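Local structure of CELL division control protein 6 (Pyrobaculum aerophilum, 1FNN) at residues A[15-19]-A[59-63]; A[22-28]-A[187-193]. The protein binds ADP and magnesium through its AAA+ ATPase domain and is probably involved in regulating DNA replication as a member of the Cdc6/Cdc18 family. All blocks are in the same frame, centred on the assembly; numbering follows the deposited sequence.

Contact 1: residues A[15-19]-A[59-63]. With ADP (adenosine-5'-diphosphate), chain D.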
loop_
_atom_site.group_PDB
_atom_site.type_symbol
_atom_site.label_atom_id
_atom_site.label_comp_id
_atom_site.label_asym_id
_atom_site.label_seq_id
_atom_site.Cartn_x
_atom_site.Cartn_y
_atom_site.Cartn_z
ATOM N N VAL A 15 -12.510 -6.434 2.229
ATOM C CA VAL A 15 -12.696 -6.011 0.839
ATOM C C VAL A 15 -13.769 -4.935 0.878
ATOM O O VAL A 15 -14.885 -5.231 1.285
ATOM C CB VAL A 15 -13.164 -7.150 -0.100
ATOM C CG1 VAL A 15 -13.429 -6.597 -1.507
ATOM C CG2 VAL A 15 -12.132 -8.263 -0.195
ATOM N N PRO A 16 -13.424 -3.666 0.666
ATOM C CA PRO A 16 -14.374 -2.593 0.834
ATOM C C PRO A 16 -15.399 -2.628 -0.289
ATOM O O PRO A 16 -15.160 -3.227 -1.342
ATOM C CB PRO A 16 -13.504 -1.336 0.859
ATOM C CG PRO A 16 -12.269 -1.735 0.122
ATOM C CD PRO A 16 -12.059 -3.220 0.251
ATOM N N LYS A 17 -16.492 -1.893 -0.122
ATOM C CA LYS A 17 -17.525 -1.800 -1.140
ATOM C C LYS A 17 -16.997 -1.142 -2.399
ATOM O O LYS A 17 -17.495 -1.395 -3.496
ATOM C CB LYS A 17 -18.715 -0.972 -0.620
ATOM C CG LYS A 17 -19.877 -0.875 -1.599
ATOM C CD LYS A 17 -21.147 -0.474 -0.848
ATOM C CE LYS A 17 -22.286 -0.111 -1.792
ATOM N NZ LYS A 17 -23.317 0.718 -1.103
ATOM N N ARG A 18 -16.261 -0.037 -2.214
ATOM C CA ARG A 18 -15.692 0.603 -3.392
ATOM C C ARG A 18 -14.175 0.677 -3.266
ATOM O O ARG A 18 -13.547 0.542 -2.203
ATOM C CB ARG A 18 -16.403 1.934 -3.652
ATOM C CG ARG A 18 -16.567 2.762 -2.391
ATOM C CD ARG A 18 -18.026 3.131 -2.168
ATOM N NE ARG A 18 -18.379 2.989 -0.751
ATOM C CZ ARG A 18 -18.123 3.877 0.196
ATOM N NH1 ARG A 18 -17.503 5.015 -0.095
ATOM N NH2 ARG A 18 -18.498 3.617 1.438
ATOM N N LEU A 19 -13.571 0.754 -4.429
ATOM C CA LEU A 19 -12.151 0.873 -4.682
ATOM C C LEU A 19 -11.916 2.157 -5.478
ATOM O O LEU A 19 -11.544 2.158 -6.652
ATOM C CB LEU A 19 -11.607 -0.343 -5.427
ATOM C CG LEU A 19 -11.618 -1.720 -4.756
ATOM C CD1 LEU A 19 -10.953 -2.778 -5.637
ATOM C CD2 LEU A 19 -10.998 -1.745 -3.364
ATOM N N VAL A 59 -6.430 -6.595 -3.714
ATOM C CA VAL A 59 -7.810 -6.207 -3.453
ATOM C C VAL A 59 -8.580 -6.033 -4.765
ATOM O O VAL A 59 -9.781 -6.345 -4.800
ATOM C CB VAL A 59 -7.991 -4.966 -2.566
ATOM C CG1 VAL A 59 -7.787 -3.634 -3.267
ATOM C CG2 VAL A 59 -9.392 -5.011 -1.940
ATOM N N THR A 60 -7.922 -5.486 -5.779
ATOM C CA THR A 60 -8.587 -5.274 -7.077
ATOM C C THR A 60 -9.035 -6.602 -7.714
ATOM O O THR A 60 -10.167 -6.781 -8.183
ATOM C CB THR A 60 -7.675 -4.461 -8.009
ATOM O OG1 THR A 60 -7.643 -3.105 -7.463
ATOM C CG2 THR A 60 -8.253 -4.427 -9.423
ATOM N N LEU A 61 -8.147 -7.569 -7.676
ATOM C CA LEU A 61 -8.442 -8.927 -8.141
ATOM C C LEU A 61 -9.545 -9.606 -7.319
ATOM O O LEU A 61 -10.451 -10.259 -7.828
ATOM C CB LEU A 61 -7.169 -9.716 -7.908
ATOM C CG LEU A 61 -6.230 -10.026 -9.040
ATOM C CD1 LEU A 61 -5.006 -10.671 -8.389
ATOM C CD2 LEU A 61 -6.956 -10.868 -10.078
ATOM N N ARG A 62 -9.548 -9.414 -5.985
ATOM C CA ARG A 62 -10.577 -9.984 -5.142
ATOM C C ARG A 62 -11.924 -9.363 -5.469
ATOM O O ARG A 62 -12.970 -10.031 -5.440
ATOM C CB ARG A 62 -10.257 -9.870 -3.628
ATOM C CG ARG A 62 -9.074 -10.834 -3.335
ATOM C CD ARG A 62 -9.115 -11.203 -1.870
ATOM N NE ARG A 62 -8.188 -12.198 -1.440
ATOM C CZ ARG A 62 -8.064 -13.502 -1.568
ATOM N NH1 ARG A 62 -8.908 -14.290 -2.228
ATOM N NH2 ARG A 62 -7.015 -14.096 -0.994
ATOM N N LYS A 63 -11.928 -8.068 -5.776
ATOM C CA LYS A 63 -13.153 -7.379 -6.114
ATOM C C LYS A 63 -13.695 -7.896 -7.457
ATOM O O LYS A 63 -14.926 -8.045 -7.615
ATOM C CB LYS A 63 -12.954 -5.877 -6.199
ATOM C CG LYS A 63 -14.127 -5.126 -6.802
ATOM C CD LYS A 63 -15.318 -5.081 -5.851
ATOM C CE LYS A 63 -15.053 -4.617 -4.449
ATOM N NZ LYS A 63 -16.302 -4.555 -3.595
HETATM P PB ADP D . -1.227 -5.023 -2.862
HETATM O O1B ADP D . -1.459 -6.467 -3.284
HETATM O O2B ADP D . -1.091 -4.121 -3.954
HETATM O O3B ADP D . 0.007 -5.141 -2.092
HETATM P PA ADP D . -3.598 -4.618 -1.351
HETATM O O1A ADP D . -4.555 -5.098 -2.364
HETATM O O2A ADP D . -3.418 -5.597 -0.273
HETATM O O3A ADP D . -2.259 -4.254 -2.006
HETATM O "O5'" ADP D . -4.131 -3.249 -0.624
HETATM C "C5'" ADP D . -3.473 -2.906 0.583
HETATM C "C4'" ADP D . -4.577 -2.445 1.557
HETATM O "O4'" ADP D . -5.199 -1.307 1.006
HETATM C "C3'" ADP D . -5.697 -3.455 1.773
HETATM O "O3'" ADP D . -6.200 -3.278 3.086
HETATM C "C2'" ADP D . -6.629 -3.042 0.686
HETATM O "O2'" ADP D . -7.974 -3.453 0.935
HETATM C "C1'" ADP D . -6.545 -1.513 0.792
HETATM N N9 ADP D . -6.809 -0.979 -0.487
HETATM C C8 ADP D . -5.917 -0.893 -1.522
HETATM N N7 ADP D . -6.298 -0.138 -2.509
HETATM C C5 ADP D . -7.539 0.307 -2.086
HETATM C C6 ADP D . -8.493 1.136 -2.698
HETATM N N6 ADP D . -8.294 1.638 -3.906
HETATM N N1 ADP D . -9.635 1.374 -2.046
HETATM C C2 ADP D . -9.822 0.826 -0.861
HETATM N N3 ADP D . -9.013 0.026 -0.168
HETATM C C4 ADP D . -7.864 -0.195 -0.862
#
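Leu19 meets Val59 and Lys63 where the loop before helix 23-38 lies against helix 57-68, the helix that follows the P-loop (Walker A) of this AAA+ ATPase. The packing here is tight. Leu19 CD2 reaches Val59 CG1 tip to tip at 3.7 Å and is equally close to N1 of the adenine. Leu19 CD1 turns the other way, onto Thr60 CA and Lys63 CB. Pro16 CD lies 3.9 Å from Val59 CG2, and Pro16 CG touches the adenine at C2. Val59 N donates to ADP O1A at 2.8 Å and 156°. Thr60 OG1 hydrogen-bonds back to Gly56 O, in the P-loop just before the helix.

Lys63 belongs to this packed part. Two bends in its chain, chi2 72° and chi3 51°, carry the amine back to the loop. Lys63 NZ donates in the carbonyl plane to Pro16 O at 2.9 Å, with a weak second bond to Lys17 O, and Glu66 holds the same amine in a salt bridge. A methionine in place of Lys63 would probably leave Glu66 without its mate and the loop carbonyl of Pro16 without its donor.

The rim is looser. Lys17 and Arg18 point their side chains away from the helix, and Arg18 pairs with Asp204. Arg62 leads its end off to a cation-pi contact with Tyr78. Partly exposed Val15 places CG1 3.9 Å from Lys63 CE and CG2 4.2 Å from Arg62 CB.

Contact 2: residues A[22-28]-A[187-193]. With ADP (adenosine-5'-diphosphate), chain D.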
loop_
_atom_site.group_PDB
_atom_site.type_symbol
_atom_site.label_atom_id
_atom_site.label_comp_id
_atom_site.label_asym_id
_atom_site.label_seq_id
_atom_site.Cartn_x
_atom_site.Cartn_y
_atom_site.Cartn_z
ATOM N N ARG A 22 -9.245 2.891 -8.446
ATOM C CA ARG A 22 -8.847 1.644 -9.114
ATOM C C ARG A 22 -9.899 1.225 -10.128
ATOM O O ARG A 22 -9.930 0.084 -10.605
ATOM C CB ARG A 22 -8.629 0.502 -8.112
ATOM C CG ARG A 22 -7.371 0.676 -7.232
ATOM C CD ARG A 22 -6.176 0.609 -8.134
ATOM N NE ARG A 22 -4.833 0.862 -7.698
ATOM C CZ ARG A 22 -4.152 1.972 -7.991
ATOM N NH1 ARG A 22 -4.715 2.921 -8.722
ATOM N NH2 ARG A 22 -2.919 2.091 -7.537
ATOM N N GLU A 23 -10.767 2.160 -10.492
ATOM C CA GLU A 23 -11.821 1.915 -11.478
ATOM C C GLU A 23 -11.231 1.486 -12.810
ATOM O O GLU A 23 -11.706 0.499 -13.399
ATOM C CB GLU A 23 -12.740 3.120 -11.710
ATOM C CG GLU A 23 -13.584 3.502 -10.509
ATOM C CD GLU A 23 -12.939 4.501 -9.566
ATOM O OE1 GLU A 23 -11.723 4.787 -9.669
ATOM O OE2 GLU A 23 -13.663 5.024 -8.694
ATOM N N GLN A 24 -10.098 2.061 -13.186
ATOM C CA GLN A 24 -9.446 1.734 -14.443
ATOM C C GLN A 24 -8.856 0.347 -14.466
ATOM O O GLN A 24 -9.045 -0.416 -15.433
ATOM C CB GLN A 24 -8.392 2.794 -14.810
ATOM C CG GLN A 24 -7.712 2.520 -16.140
ATOM C CD GLN A 24 -7.059 3.765 -16.726
ATOM O OE1 GLN A 24 -7.252 4.887 -16.247
ATOM N NE2 GLN A 24 -6.265 3.592 -17.783
ATOM N N GLN A 25 -8.135 -0.038 -13.396
ATOM C CA GLN A 25 -7.549 -1.373 -13.331
ATOM C C GLN A 25 -8.617 -2.481 -13.264
ATOM O O GLN A 25 -8.444 -3.567 -13.861
ATOM C CB GLN A 25 -6.671 -1.514 -12.066
ATOM C CG GLN A 25 -5.373 -0.683 -12.147
ATOM C CD GLN A 25 -5.553 0.784 -11.841
ATOM O OE1 GLN A 25 -6.633 1.277 -11.572
ATOM N NE2 GLN A 25 -4.456 1.569 -11.876
ATOM N N LEU A 26 -9.706 -2.184 -12.591
ATOM C CA LEU A 26 -10.789 -3.161 -12.463
ATOM C C LEU A 26 -11.517 -3.351 -13.805
ATOM O O LEU A 26 -11.740 -4.464 -14.295
ATOM C CB LEU A 26 -11.765 -2.708 -11.404
ATOM C CG LEU A 26 -12.902 -3.731 -11.134
ATOM C CD1 LEU A 26 -12.297 -4.984 -10.510
ATOM C CD2 LEU A 26 -13.975 -3.129 -10.241
ATOM N N GLN A 27 -11.696 -2.217 -14.496
ATOM C CA GLN A 27 -12.221 -2.234 -15.850
ATOM C C GLN A 27 -11.341 -3.049 -16.794
ATOM O O GLN A 27 -11.911 -3.799 -17.622
ATOM C CB GLN A 27 -12.488 -0.838 -16.420
ATOM C CG GLN A 27 -12.939 -0.930 -17.887
ATOM C CD GLN A 27 -12.960 0.406 -18.600
ATOM O OE1 GLN A 27 -11.979 0.777 -19.260
ATOM N NE2 GLN A 27 -14.076 1.114 -18.465
ATOM N N GLN A 28 -10.027 -2.867 -16.757
ATOM C CA GLN A 28 -9.077 -3.578 -17.567
ATOM C C GLN A 28 -9.157 -5.086 -17.330
ATOM O O GLN A 28 -8.895 -5.925 -18.202
ATOM C CB GLN A 28 -7.616 -3.100 -17.327
ATOM C CG GLN A 28 -7.311 -1.776 -18.058
ATOM C CD GLN A 28 -6.002 -1.147 -17.563
ATOM O OE1 GLN A 28 -4.886 -1.544 -17.879
ATOM N NE2 GLN A 28 -6.093 -0.106 -16.735
ATOM N N VAL A 187 -0.704 -6.163 -19.471
ATOM C CA VAL A 187 -0.088 -5.700 -18.230
ATOM C C VAL A 187 -0.908 -4.582 -17.641
ATOM O O VAL A 187 -1.223 -3.614 -18.326
ATOM C CB VAL A 187 1.367 -5.213 -18.375
ATOM C CG1 VAL A 187 1.833 -4.492 -17.114
ATOM C CG2 VAL A 187 2.293 -6.385 -18.679
ATOM N N ILE A 188 -1.335 -4.777 -16.391
ATOM C CA ILE A 188 -2.148 -3.738 -15.753
ATOM C C ILE A 188 -1.296 -3.153 -14.614
ATOM O O ILE A 188 -0.763 -3.939 -13.809
ATOM C CB ILE A 188 -3.441 -4.359 -15.191
ATOM C CG1 ILE A 188 -4.282 -5.035 -16.296
ATOM C CG2 ILE A 188 -4.255 -3.261 -14.500
ATOM C CD1 ILE A 188 -5.520 -5.734 -15.681
ATOM N N ARG A 189 -1.092 -1.845 -14.631
ATOM C CA ARG A 189 -0.178 -1.190 -13.723
ATOM C C ARG A 189 -0.944 -0.439 -12.649
ATOM O O ARG A 189 -1.991 0.112 -12.889
ATOM C CB ARG A 189 0.712 -0.138 -14.465
ATOM C CG ARG A 189 1.549 -0.858 -15.535
ATOM C CD ARG A 189 2.647 0.006 -16.173
ATOM N NE ARG A 189 3.417 -0.825 -17.099
ATOM C CZ ARG A 189 4.509 -1.494 -16.747
ATOM N NH1 ARG A 189 4.966 -1.436 -15.500
ATOM N NH2 ARG A 189 5.146 -2.225 -17.654
ATOM N N PHE A 190 -0.447 -0.559 -11.422
ATOM C CA PHE A 190 -1.068 0.035 -10.243
ATOM C C PHE A 190 -0.010 1.011 -9.676
ATOM O O PHE A 190 1.013 0.516 -9.190
ATOM C CB PHE A 190 -1.304 -1.069 -9.193
ATOM C CG PHE A 190 -2.331 -2.081 -9.644
ATOM C CD1 PHE A 190 -2.087 -2.955 -10.709
ATOM C CD2 PHE A 190 -3.544 -2.128 -8.965
ATOM C CE1 PHE A 190 -3.080 -3.873 -11.081
ATOM C CE2 PHE A 190 -4.526 -3.037 -9.328
ATOM C CZ PHE A 190 -4.262 -3.884 -10.385
ATOM N N SER A 191 -0.211 2.290 -9.910
ATOM C CA SER A 191 0.842 3.247 -9.502
ATOM C C SER A 191 0.654 3.658 -8.049
ATOM O O SER A 191 -0.374 3.350 -7.448
ATOM C CB SER A 191 0.723 4.473 -10.412
ATOM O OG SER A 191 -0.390 5.189 -9.897
ATOM N N PRO A 192 1.744 4.079 -7.410
ATOM C CA PRO A 192 1.717 4.455 -6.003
ATOM C C PRO A 192 0.556 5.420 -5.826
ATOM O O PRO A 192 0.318 6.222 -6.740
ATOM C CB PRO A 192 3.082 5.113 -5.786
ATOM C CG PRO A 192 3.957 4.431 -6.811
ATOM C CD PRO A 192 3.066 4.390 -8.050
ATOM N N TYR A 193 -0.203 5.297 -4.733
ATOM C CA TYR A 193 -1.294 6.244 -4.570
ATOM C C TYR A 193 -0.721 7.629 -4.172
ATOM O O TYR A 193 0.206 7.706 -3.358
ATOM C CB TYR A 193 -2.253 5.843 -3.464
ATOM C CG TYR A 193 -3.076 4.599 -3.778
ATOM C CD1 TYR A 193 -2.857 3.381 -3.150
ATOM C CD2 TYR A 193 -4.095 4.680 -4.725
ATOM C CE1 TYR A 193 -3.624 2.245 -3.438
ATOM C CE2 TYR A 193 -4.871 3.574 -5.032
ATOM C CZ TYR A 193 -4.618 2.373 -4.382
ATOM O OH TYR A 193 -5.424 1.296 -4.733
HETATM P PB ADP D . -1.227 -5.023 -2.862
HETATM O O1B ADP D . -1.459 -6.467 -3.284
HETATM O O2B ADP D . -1.091 -4.121 -3.954
HETATM O O3B ADP D . 0.007 -5.141 -2.092
HETATM P PA ADP D . -3.598 -4.618 -1.351
HETATM O O1A ADP D . -4.555 -5.098 -2.364
HETATM O O2A ADP D . -3.418 -5.597 -0.273
HETATM O O3A ADP D . -2.259 -4.254 -2.006
HETATM O "O5'" ADP D . -4.131 -3.249 -0.624
HETATM C "C5'" ADP D . -3.473 -2.906 0.583
HETATM C "C4'" ADP D . -4.577 -2.445 1.557
HETATM O "O4'" ADP D . -5.199 -1.307 1.006
HETATM C "C3'" ADP D . -5.697 -3.455 1.773
HETATM O "O3'" ADP D . -6.200 -3.278 3.086
HETATM C "C2'" ADP D . -6.629 -3.042 0.686
HETATM O "O2'" ADP D . -7.974 -3.453 0.935
HETATM C "C1'" ADP D . -6.545 -1.513 0.792
HETATM N N9 ADP D . -6.809 -0.979 -0.487
HETATM C C8 ADP D . -5.917 -0.893 -1.522
HETATM N N7 ADP D . -6.298 -0.138 -2.509
HETATM C C5 ADP D . -7.539 0.307 -2.086
HETATM C C6 ADP D . -8.493 1.136 -2.698
HETATM N N6 ADP D . -8.294 1.638 -3.906
HETATM N N1 ADP D . -9.635 1.374 -2.046
HETATM C C2 ADP D . -9.822 0.826 -0.861
HETATM N N3 ADP D . -9.013 0.026 -0.168
HETATM C C4 ADP D . -7.864 -0.195 -0.862
#
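Arg22 lays its guanidinium against the ring of Tyr193 at the adenine end of the AAA+ nucleotide pocket. The two planes are 21° apart, and Tyr193 CE2 sits 3.4 Å above the guanidinium plane, over its centre. At the guanidinium edge, Arg22 NH2 donates to Ser191 O at 2.8 Å, in plane but bent to 131°. Arg22 NE is taken by Thr55 O of the P-loop, which fixes the turn of the group. Tyr193 OH accepts a hydrogen bond from ADP N6 at 3.0 Å. Arg22 CG itself lies 3.6 Å from ADP N6, while its guanidinium backs the tyrosine.

Farther along, helix 23-38 packs over the edge strand 187-189 of the parallel sheet, nearly antiparallel to it. The Phe190 ring stands almost upright to the Arg22 guanidinium and receives Gln25 CG over its centre, a CH-pi contact 3.8 Å from the centroid. Ile188 fills the next step, with CG2 on Gln25 CG and CD1 3.7 Å from Gln28 CB. Outermost, Arg189 turns its side chain away to Asp169. Its carbonyl stays with the helix: with chi2 at 80° the Gln25 chain bends, and Gln25 NE2 donates to Arg189 O at 3.0 Å, close to the amide plane.

The centres of the two contacts lie 12 Å apart, and both touch ADP. Their segments alternate along the chain: 15-19, 22-28, 59-63, 187-193. The loop of contact 1 leads directly into helix 23-38 of contact 2, while helix 57-68 lies beside that helix. Thr60 joins the two, its OG1 packing 3.6 Å from Phe190 CE2, and Leu26 rests on Thr60 and Lys63. Strand 187-189 borders strand 46-50 of the five-stranded parallel sheet, and the chain then runs past Tyr193 into helix 195-209. The N-terminal stretch thus bridges the P-loop helix and the last sheet strand, and both contacts contribute to the adenine pocket.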